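PDB 3AIZ: DNA polymerase sliding clamp 2, which forms part of a ring that encircles DNA and tethers the polymerase catalytic subunit and other DNA-processing proteins during high-speed replication. Local coordinates for residues A[163-168]-A[178-183]; A[1-6]-A[90-95]; A[213-218]-A[230-235]. All blocks are in the same frame, centred on the assembly; numbering follows the deposited sequence.

Contact 1 of 3, residues A[163-168]-A[178-183]; sequences ENTVTL and KSLLKQ
Val166 and Leu181 exchange two backbone hydrogen bonds, Val166 N to Leu181 O and Leu181 N to Val166 O, each 2.8 Å long and almost straight. Two residues further along, Leu168 N bonds to Ser179 O at 3.1 Å, while the return bond from Ser179 N to Leu168 O is more bent, with an N-H...O angle of 141°. Thr167 and Leu180 sit between these pairs as a non-hydrogen-bonded pair, their CA-H groups directed at Ser179 O and Val166 O respectively. This is the ladder of an antiparallel beta hairpin, strands 165-172 and 175-183 of the C-terminal PCNA domain. Lys178, Ser179 and Leu180 also pair with a strand of the neighbouring PCNA3 chain, which carries the beta structure over into that subunit.

Apolar contacts gather on the face carrying Val166, Leu168 and Leu181. Leu168 CD1 meets Leu181 CD1 diagonally at 4.2 Å, and Ile146 of helix 140-150 packs on both leucines. Ser179 OG also faces Leu168 CB at 3.7 Å and has a weak hydrogen bond to Tyr177 OH.

Mixed contacts occupy the other face. Leu180 and Thr167 run alongside each other, Leu180 CD2 lying 3.7 Å from Thr167 CG2. A bend at chi3 (73°) turns the Lys182 chain over Thr165, so that its CE lies against the threonine hydroxyl.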
loop_
_atom_site.group_PDB
_atom_site.type_symbol
_atom_site.label_atom_id
_atom_site.label_comp_id
_atom_site.label_asym_id
_atom_site.label_seq_id
_atom_site.Cartn_x
_atom_site.Cartn_y
_atom_site.Cartn_z
ATOM N N GLU A 163 -42.633 26.918 -19.265
ATOM C CA GLU A 163 -43.478 26.391 -18.199
ATOM C C GLU A 163 -43.069 24.991 -17.730
ATOM O O GLU A 163 -43.300 24.630 -16.575
ATOM C CB GLU A 163 -44.951 26.399 -18.621
ATOM C CG GLU A 163 -45.916 26.013 -17.508
ATOM C CD GLU A 163 -47.367 26.097 -17.937
ATOM O OE1 GLU A 163 -47.626 26.477 -19.098
ATOM O OE2 GLU A 163 -48.251 25.784 -17.111
ATOM N N ASN A 164 -42.453 24.209 -18.614
ATOM C CA ASN A 164 -42.170 22.807 -18.305
ATOM C C ASN A 164 -40.730 22.346 -18.532
ATOM O O ASN A 164 -40.411 21.180 -18.305
ATOM C CB ASN A 164 -43.118 21.893 -19.087
ATOM C CG ASN A 164 -44.560 22.019 -18.637
ATOM O OD1 ASN A 164 -44.844 22.533 -17.554
ATOM N ND2 ASN A 164 -45.481 21.543 -19.468
ATOM N N THR A 165 -39.860 23.249 -18.973
ATOM C CA THR A 165 -38.508 22.849 -19.352
ATOM C C THR A 165 -37.443 23.893 -19.028
ATOM O O THR A 165 -37.599 25.071 -19.340
ATOM C CB THR A 165 -38.429 22.522 -20.859
ATOM O OG1 THR A 165 -39.330 21.450 -21.167
ATOM C CG2 THR A 165 -37.016 22.119 -21.249
ATOM N N VAL A 166 -36.356 23.448 -18.403
ATOM C CA VAL A 166 -35.197 24.302 -18.173
ATOM C C VAL A 166 -34.085 23.900 -19.136
ATOM O O VAL A 166 -33.747 22.723 -19.248
ATOM C CB VAL A 166 -34.685 24.204 -16.722
ATOM C CG1 VAL A 166 -33.464 25.089 -16.528
ATOM C CG2 VAL A 166 -35.781 24.592 -15.744
ATOM N N THR A 167 -33.519 24.882 -19.829
ATOM C CA THR A 167 -32.541 24.616 -20.876
ATOM C C THR A 167 -31.215 25.330 -20.628
ATOM O O THR A 167 -31.192 26.514 -20.301
ATOM C CB THR A 167 -33.081 25.046 -22.254
ATOM O OG1 THR A 167 -34.288 24.329 -22.544
ATOM C CG2 THR A 167 -32.058 24.774 -23.342
ATOM N N LEU A 168 -30.114 24.601 -20.783
ATOM C CA LEU A 168 -28.783 25.191 -20.689
ATOM C C LEU A 168 -28.049 25.024 -22.016
ATOM O O LEU A 168 -28.070 23.945 -22.606
ATOM C CB LEU A 168 -27.979 24.554 -19.551
ATOM C CG LEU A 168 -28.501 24.742 -18.124
ATOM C CD1 LEU A 168 -29.657 23.795 -17.835
ATOM C CD2 LEU A 168 -27.385 24.534 -17.116
ATOM N N LYS A 178 -26.222 21.466 -25.311
ATOM C CA LYS A 178 -27.569 21.838 -24.898
ATOM C C LYS A 178 -28.249 20.715 -24.122
ATOM O O LYS A 178 -28.637 19.698 -24.698
ATOM C CB LYS A 178 -28.416 22.225 -26.111
ATOM C CG LYS A 178 -29.825 22.676 -25.762
ATOM C CD LYS A 178 -30.627 23.010 -27.010
ATOM C CE LYS A 178 -29.956 24.108 -27.823
ATOM N NZ LYS A 178 -30.694 24.396 -29.086
ATOM N N SER A 179 -28.390 20.905 -22.814
ATOM C CA SER A 179 -29.078 19.934 -21.970
ATOM C C SER A 179 -30.474 20.425 -21.603
ATOM O O SER A 179 -30.729 21.629 -21.564
ATOM C CB SER A 179 -28.272 19.648 -20.703
ATOM O OG SER A 179 -28.030 20.834 -19.968
ATOM N N LEU A 180 -31.374 19.484 -21.340
ATOM C CA LEU A 180 -32.751 19.816 -20.995
ATOM C C LEU A 180 -33.151 19.171 -19.676
ATOM O O LEU A 180 -33.043 17.956 -19.509
ATOM C CB LEU A 180 -33.704 19.362 -22.101
ATOM C CG LEU A 180 -33.393 19.864 -23.512
ATOM C CD1 LEU A 180 -34.347 19.248 -24.525
ATOM C CD2 LEU A 180 -33.449 21.383 -23.569
ATOM N N LEU A 181 -33.613 19.992 -18.741
ATOM C CA LEU A 181 -34.069 19.494 -17.452
ATOM C C LEU A 181 -35.578 19.666 -17.331
ATOM O O LEU A 181 -36.104 20.763 -17.517
ATOM C CB LEU A 181 -33.352 20.222 -16.314
ATOM C CG LEU A 181 -31.826 20.265 -16.419
ATOM C CD1 LEU A 181 -31.216 20.926 -15.194
ATOM C CD2 LEU A 181 -31.261 18.868 -16.609
ATOM N N LYS A 182 -36.271 18.575 -17.029
ATOM C CA LYS A 182 -37.724 18.597 -16.910
ATOM C C LYS A 182 -38.146 17.898 -15.625
ATOM O O LYS A 182 -37.326 17.276 -14.951
ATOM C CB LYS A 182 -38.367 17.910 -18.117
ATOM C CG LYS A 182 -37.726 18.276 -19.448
ATOM C CD LYS A 182 -38.397 17.578 -20.622
ATOM C CE LYS A 182 -39.760 18.181 -20.925
ATOM N NZ LYS A 182 -40.318 17.680 -22.215
ATOM N N GLN A 183 -39.427 18.006 -15.286
ATOM C CA GLN A 183 -39.960 17.330 -14.110
ATOM C C GLN A 183 -39.679 15.832 -14.172
ATOM O O GLN A 183 -39.801 15.212 -15.229
ATOM C CB GLN A 183 -41.466 17.572 -13.994
ATOM C CG GLN A 183 -42.114 16.868 -12.817
ATOM C CD GLN A 183 -41.619 17.393 -11.486
ATOM O OE1 GLN A 183 -41.519 18.604 -11.282
ATOM N NE2 GLN A 183 -41.306 16.483 -10.569
#

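Contact 2 of 3, residues A[1-6]-A[90-95]; sequences MIKATY and TLEETE
Glu93 holds Ile2 by both backbone and side chain. The Ile2 amide donates to Glu93 OE1 at 2.9 Å with an N-H...O angle of 164°, using the anti lone pair of that oxygen, and Glu93 N returns a bond of 2.7 Å to Ile2 O. One carboxylate oxygen thus stands in for the main-chain acceptor of a regular hydrogen-bonded pair. The fully extended glutamate, with CG anti to its backbone N (chi1 -178°), carries the carboxylate to this position, and a salt bridge from OE2 to Lys119 secures its other oxygen. Both oxygens of this buried acid are therefore engaged, which would probably favour its ionised form.

Further along, Ala4 and Leu91 make a regular hydrogen-bonded pair, Ala4 N to Leu91 O at 2.8 Å and Leu91 N to Ala4 O at 2.6 Å. Lys3 and Glu92 flank it on one side as a non-hydrogen-bonded pair; the opposite charges are near, Lys3 NZ 4.2 Å from Glu92 OE1, but too far apart for a salt bridge.

Packing completes the contact. The Met1 chain runs crosswise over Glu93, its SD 3.8 Å from Glu93 O. Thr5 and Thr90 lie side by side, methyl to methyl at 3.9 Å between their CG2 atoms, while Thr90 OG1 is bonded to Arg103. On the opposite face Ala4 and Leu91 meet Ile35, and Phe30 touches both Leu91 and Ile2.

The result is an antiparallel pairing of two strands far apart in sequence, 3-6 and 88-93, by which the N-terminal end of the chain is built into the beta framework of the N-terminal PCNA domain.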
loop_
_atom_site.group_PDB
_atom_site.type_symbol
_atom_site.label_atom_id
_atom_site.label_comp_id
_atom_site.label_asym_id
_atom_site.label_seq_id
_atom_site.Cartn_x
_atom_site.Cartn_y
_atom_site.Cartn_z
ATOM N N MET A 1 -20.357 34.015 27.422
ATOM C CA MET A 1 -19.860 34.153 26.059
ATOM C C MET A 1 -20.677 33.313 25.084
ATOM O O MET A 1 -21.657 32.675 25.470
ATOM C CB MET A 1 -18.381 33.767 25.982
ATOM C CG MET A 1 -17.452 34.705 26.743
ATOM S SD MET A 1 -15.705 34.323 26.488
ATOM C CE MET A 1 -14.927 35.594 27.483
ATOM N N ILE A 2 -20.265 33.315 23.820
ATOM C CA ILE A 2 -20.981 32.599 22.769
ATOM C C ILE A 2 -20.679 31.102 22.787
ATOM O O ILE A 2 -19.523 30.692 22.889
ATOM C CB ILE A 2 -20.646 33.169 21.378
ATOM C CG1 ILE A 2 -20.960 34.665 21.331
ATOM C CG2 ILE A 2 -21.410 32.424 20.297
ATOM C CD1 ILE A 2 -20.632 35.315 20.008
ATOM N N LYS A 3 -21.727 30.294 22.682
ATOM C CA LYS A 3 -21.594 28.843 22.715
ATOM C C LYS A 3 -22.715 28.191 21.909
ATOM O O LYS A 3 -23.893 28.444 22.155
ATOM C CB LYS A 3 -21.614 28.347 24.163
ATOM C CG LYS A 3 -21.481 26.842 24.324
ATOM C CD LYS A 3 -21.557 26.444 25.791
ATOM C CE LYS A 3 -21.701 24.937 25.958
ATOM N NZ LYS A 3 -20.527 24.193 25.427
ATOM N N ALA A 4 -22.347 27.355 20.942
ATOM C CA ALA A 4 -23.330 26.718 20.070
ATOM C C ALA A 4 -22.954 25.277 19.747
ATOM O O ALA A 4 -21.777 24.928 19.707
ATOM C CB ALA A 4 -23.499 27.521 18.790
ATOM N N THR A 5 -23.961 24.443 19.513
ATOM C CA THR A 5 -23.734 23.034 19.208
ATOM C C THR A 5 -24.426 22.609 17.915
ATOM O O THR A 5 -25.628 22.814 17.746
ATOM C CB THR A 5 -24.213 22.127 20.355
ATOM O OG1 THR A 5 -23.397 22.344 21.514
ATOM C CG2 THR A 5 -24.124 20.666 19.949
ATOM N N TYR A 6 -23.658 22.017 17.009
ATOM C CA TYR A 6 -24.191 21.531 15.744
ATOM C C TYR A 6 -24.156 20.004 15.725
ATOM O O TYR A 6 -23.206 19.394 16.214
ATOM C CB TYR A 6 -23.394 22.109 14.577
ATOM C CG TYR A 6 -24.017 21.848 13.229
ATOM C CD1 TYR A 6 -25.059 22.636 12.762
ATOM C CD2 TYR A 6 -23.563 20.815 12.423
ATOM C CE1 TYR A 6 -25.634 22.400 11.530
ATOM C CE2 TYR A 6 -24.131 20.572 11.190
ATOM C CZ TYR A 6 -25.166 21.367 10.749
ATOM O OH TYR A 6 -25.731 21.126 9.521
ATOM N N THR A 90 -19.222 21.433 18.777
ATOM C CA THR A 90 -19.568 22.571 19.614
ATOM C C THR A 90 -18.627 23.735 19.339
ATOM O O THR A 90 -17.423 23.547 19.168
ATOM C CB THR A 90 -19.535 22.220 21.116
ATOM O OG1 THR A 90 -18.212 21.814 21.488
ATOM C CG2 THR A 90 -20.512 21.097 21.426
ATOM N N LEU A 91 -19.192 24.934 19.282
ATOM C CA LEU A 91 -18.419 26.151 19.086
ATOM C C LEU A 91 -18.500 26.996 20.348
ATOM O O LEU A 91 -19.585 27.392 20.768
ATOM C CB LEU A 91 -18.963 26.940 17.895
ATOM C CG LEU A 91 -19.023 26.200 16.558
ATOM C CD1 LEU A 91 -19.772 27.024 15.528
ATOM C CD2 LEU A 91 -17.626 25.864 16.065
ATOM N N GLU A 92 -17.349 27.268 20.950
ATOM C CA GLU A 92 -17.302 28.009 22.202
ATOM C C GLU A 92 -16.347 29.195 22.107
ATOM O O GLU A 92 -15.167 29.030 21.803
ATOM C CB GLU A 92 -16.885 27.078 23.340
ATOM C CG GLU A 92 -16.865 27.723 24.713
ATOM C CD GLU A 92 -16.466 26.743 25.799
ATOM O OE1 GLU A 92 -16.543 25.520 25.551
ATOM O OE2 GLU A 92 -16.075 27.193 26.897
ATOM N N GLU A 93 -16.865 30.391 22.371
ATOM C CA GLU A 93 -16.057 31.602 22.311
ATOM C C GLU A 93 -14.974 31.615 23.386
ATOM O O GLU A 93 -15.176 31.123 24.498
ATOM C CB GLU A 93 -16.936 32.848 22.445
ATOM C CG GLU A 93 -16.164 34.157 22.350
ATOM C CD GLU A 93 -17.027 35.368 22.644
ATOM O OE1 GLU A 93 -18.188 35.188 23.067
ATOM O OE2 GLU A 93 -16.542 36.504 22.452
ATOM N N THR A 94 -13.824 32.186 23.043
ATOM C CA THR A 94 -12.695 32.266 23.959
ATOM C C THR A 94 -12.067 33.653 23.896
ATOM O O THR A 94 -12.166 34.340 22.880
ATOM C CB THR A 94 -11.628 31.208 23.615
ATOM O OG1 THR A 94 -12.176 29.899 23.804
ATOM C CG2 THR A 94 -10.400 31.367 24.499
ATOM N N GLU A 95 -11.433 34.066 24.988
ATOM C CA GLU A 95 -10.723 35.337 25.020
ATOM C C GLU A 95 -9.709 35.411 23.884
ATOM O O GLU A 95 -9.538 36.456 23.255
ATOM C CB GLU A 95 -10.014 35.519 26.362
ATOM C CG GLU A 95 -9.069 36.710 26.410
ATOM C CD GLU A 95 -8.286 36.782 27.705
ATOM O OE1 GLU A 95 -7.256 37.489 27.739
ATOM O OE2 GLU A 95 -8.697 36.129 28.690
#

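Contact 3 of 3, residues A[213-218]-A[230-235]; sequences SISQNV and IEVPTD
Ser215 hydrogen-bonds to Pro233 across the contact while its hydroxyl also forms an ST turn in its own segment; loop and strand both belong to the C-terminal PCNA domain. Ser215 OG donates to Pro233 O at 2.9 Å, in the carbonyl plane and on a lone pair, with a C=O...O angle of 142°. The same OG accepts from Asn217 N at 3.1 Å, so one hydroxyl both folds the loop after helix 202-211 and fastens it to the end of strand 226-233. Having OG anti to the backbone N (chi1 177°) aims it at the proline carbonyl.

Valine and isoleucine side chains flank this polar centre. Ile214 lies nearly perpendicular to Val232, CG1 to Val232 CG1 at 3.6 Å, and Val218 CG1 rests 3.5 Å from Ile230 CG2. Val218 already belongs to strand 218-223, and its CA-H points at Glu231 O, 3.3 Å from CA.

Further out, the loop is held in place from helix 140-150 and strand 186-192. Ser215 bonds through its backbone to Gly140, Leu143 packs on Val218, and Lys188 NZ hydrogen-bonds to both Gln216 O and Asn217 OD1.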
loop_
_atom_site.group_PDB
_atom_site.type_symbol
_atom_site.label_atom_id
_atom_site.label_comp_id
_atom_site.label_asym_id
_atom_site.label_seq_id
_atom_site.Cartn_x
_atom_site.Cartn_y
_atom_site.Cartn_z
ATOM N N SER A 213 -22.796 18.836 -5.186
ATOM C CA SER A 213 -22.971 17.387 -5.161
ATOM C C SER A 213 -23.121 16.853 -3.737
ATOM O O SER A 213 -23.624 15.748 -3.532
ATOM C CB SER A 213 -21.810 16.685 -5.872
ATOM O OG SER A 213 -20.581 16.913 -5.204
ATOM N N ILE A 214 -22.690 17.644 -2.758
ATOM C CA ILE A 214 -22.779 17.247 -1.354
ATOM C C ILE A 214 -24.221 17.263 -0.850
ATOM O O ILE A 214 -24.495 16.878 0.287
ATOM C CB ILE A 214 -21.931 18.165 -0.449
ATOM C CG1 ILE A 214 -22.563 19.557 -0.358
ATOM C CG2 ILE A 214 -20.497 18.239 -0.954
ATOM C CD1 ILE A 214 -21.802 20.517 0.528
ATOM N N SER A 215 -25.137 17.716 -1.699
ATOM C CA SER A 215 -26.550 17.764 -1.346
ATOM C C SER A 215 -27.374 16.934 -2.321
ATOM O O SER A 215 -27.001 16.771 -3.481
ATOM C CB SER A 215 -27.054 19.208 -1.336
ATOM O OG SER A 215 -28.444 19.264 -1.067
ATOM N N GLN A 216 -28.495 16.407 -1.841
ATOM C CA GLN A 216 -29.390 15.629 -2.686
ATOM C C GLN A 216 -30.577 16.473 -3.128
ATOM O O GLN A 216 -31.369 16.055 -3.971
ATOM C CB GLN A 216 -29.875 14.377 -1.953
ATOM C CG GLN A 216 -28.803 13.315 -1.760
ATOM C CD GLN A 216 -29.332 12.072 -1.069
ATOM O OE1 GLN A 216 -30.149 12.159 -0.153
ATOM N NE2 GLN A 216 -28.863 10.907 -1.506
ATOM N N ASN A 217 -30.692 17.665 -2.554
ATOM C CA ASN A 217 -31.800 18.554 -2.872
ATOM C C ASN A 217 -31.346 19.995 -3.053
ATOM O O ASN A 217 -31.647 20.863 -2.231
ATOM C CB ASN A 217 -32.882 18.463 -1.796
ATOM C CG ASN A 217 -33.471 17.072 -1.684
ATOM O OD1 ASN A 217 -34.443 16.739 -2.364
ATOM N ND2 ASN A 217 -32.881 16.244 -0.827
ATOM N N VAL A 218 -30.621 20.240 -4.138
ATOM C CA VAL A 218 -30.140 21.574 -4.459
ATOM C C VAL A 218 -31.246 22.397 -5.108
ATOM O O VAL A 218 -31.889 21.947 -6.054
ATOM C CB VAL A 218 -28.935 21.520 -5.412
ATOM C CG1 VAL A 218 -28.408 22.919 -5.681
ATOM C CG2 VAL A 218 -27.842 20.638 -4.833
ATOM N N ILE A 230 -28.153 29.477 -5.717
ATOM C CA ILE A 230 -28.076 28.044 -5.454
ATOM C C ILE A 230 -28.090 27.763 -3.952
ATOM O O ILE A 230 -27.274 28.301 -3.204
ATOM C CB ILE A 230 -26.818 27.399 -6.077
ATOM C CG1 ILE A 230 -26.887 27.429 -7.605
ATOM C CG2 ILE A 230 -26.663 25.966 -5.603
ATOM C CD1 ILE A 230 -26.541 28.766 -8.208
ATOM N N GLU A 231 -29.024 26.924 -3.518
ATOM C CA GLU A 231 -29.105 26.523 -2.121
ATOM C C GLU A 231 -28.669 25.071 -1.967
ATOM O O GLU A 231 -29.232 24.175 -2.594
ATOM C CB GLU A 231 -30.529 26.699 -1.590
ATOM C CG GLU A 231 -31.093 28.103 -1.752
ATOM C CD GLU A 231 -32.469 28.253 -1.129
ATOM O OE1 GLU A 231 -32.798 27.469 -0.212
ATOM O OE2 GLU A 231 -33.222 29.157 -1.553
ATOM N N VAL A 232 -27.663 24.846 -1.130
ATOM C CA VAL A 232 -27.133 23.508 -0.905
ATOM C C VAL A 232 -27.360 23.083 0.541
ATOM O O VAL A 232 -26.486 23.257 1.390
ATOM C CB VAL A 232 -25.627 23.443 -1.221
ATOM C CG1 VAL A 232 -25.126 22.013 -1.124
ATOM C CG2 VAL A 232 -25.351 24.014 -2.603
ATOM N N PRO A 233 -28.544 22.523 0.825
ATOM C CA PRO A 233 -28.929 22.103 2.174
ATOM C C PRO A 233 -28.253 20.800 2.577
ATOM O O PRO A 233 -27.926 19.984 1.717
ATOM C CB PRO A 233 -30.441 21.867 2.052
ATOM C CG PRO A 233 -30.840 22.431 0.716
ATOM C CD PRO A 233 -29.630 22.310 -0.141
ATOM N N THR A 234 -28.047 20.613 3.877
ATOM C CA THR A 234 -27.565 19.342 4.398
ATOM C C THR A 234 -28.664 18.711 5.244
ATOM O O THR A 234 -29.643 19.370 5.589
ATOM C CB THR A 234 -26.292 19.514 5.244
ATOM O OG1 THR A 234 -26.585 20.300 6.404
ATOM C CG2 THR A 234 -25.203 20.198 4.432
ATOM N N ASP A 235 -28.505 17.435 5.575
ATOM C CA ASP A 235 -29.522 16.721 6.340
ATOM C C ASP A 235 -29.546 17.143 7.807
ATOM O O ASP A 235 -30.372 16.665 8.583
ATOM C CB ASP A 235 -29.319 15.207 6.229
ATOM C CG ASP A 235 -29.631 14.676 4.842
ATOM O OD1 ASP A 235 -30.236 15.419 4.039
ATOM O OD2 ASP A 235 -29.274 13.513 4.553
#

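How the contacts relate
Contacts 1 and 2 lie far out in the two PCNA domains, with the centre of the chain between them and their own centres 44 Å apart. Contact 3 lies between them, close to the middle of the chain: its centre is 20 Å from that of contact 1 and 26 Å from that of contact 2. The two C-terminal contacts do not touch, their nearest atoms being about 9 Å apart. Contacts 2 and 3 do meet across the two domains, where Tyr6 OH packs 3.3 Å from Thr234 OG1. Only contact 1 reaches another protein chain, PCNA3; a sulfate, probably from the crystallisation liquor, lies about 5 Å from the side chain of Glu92 in contact 2.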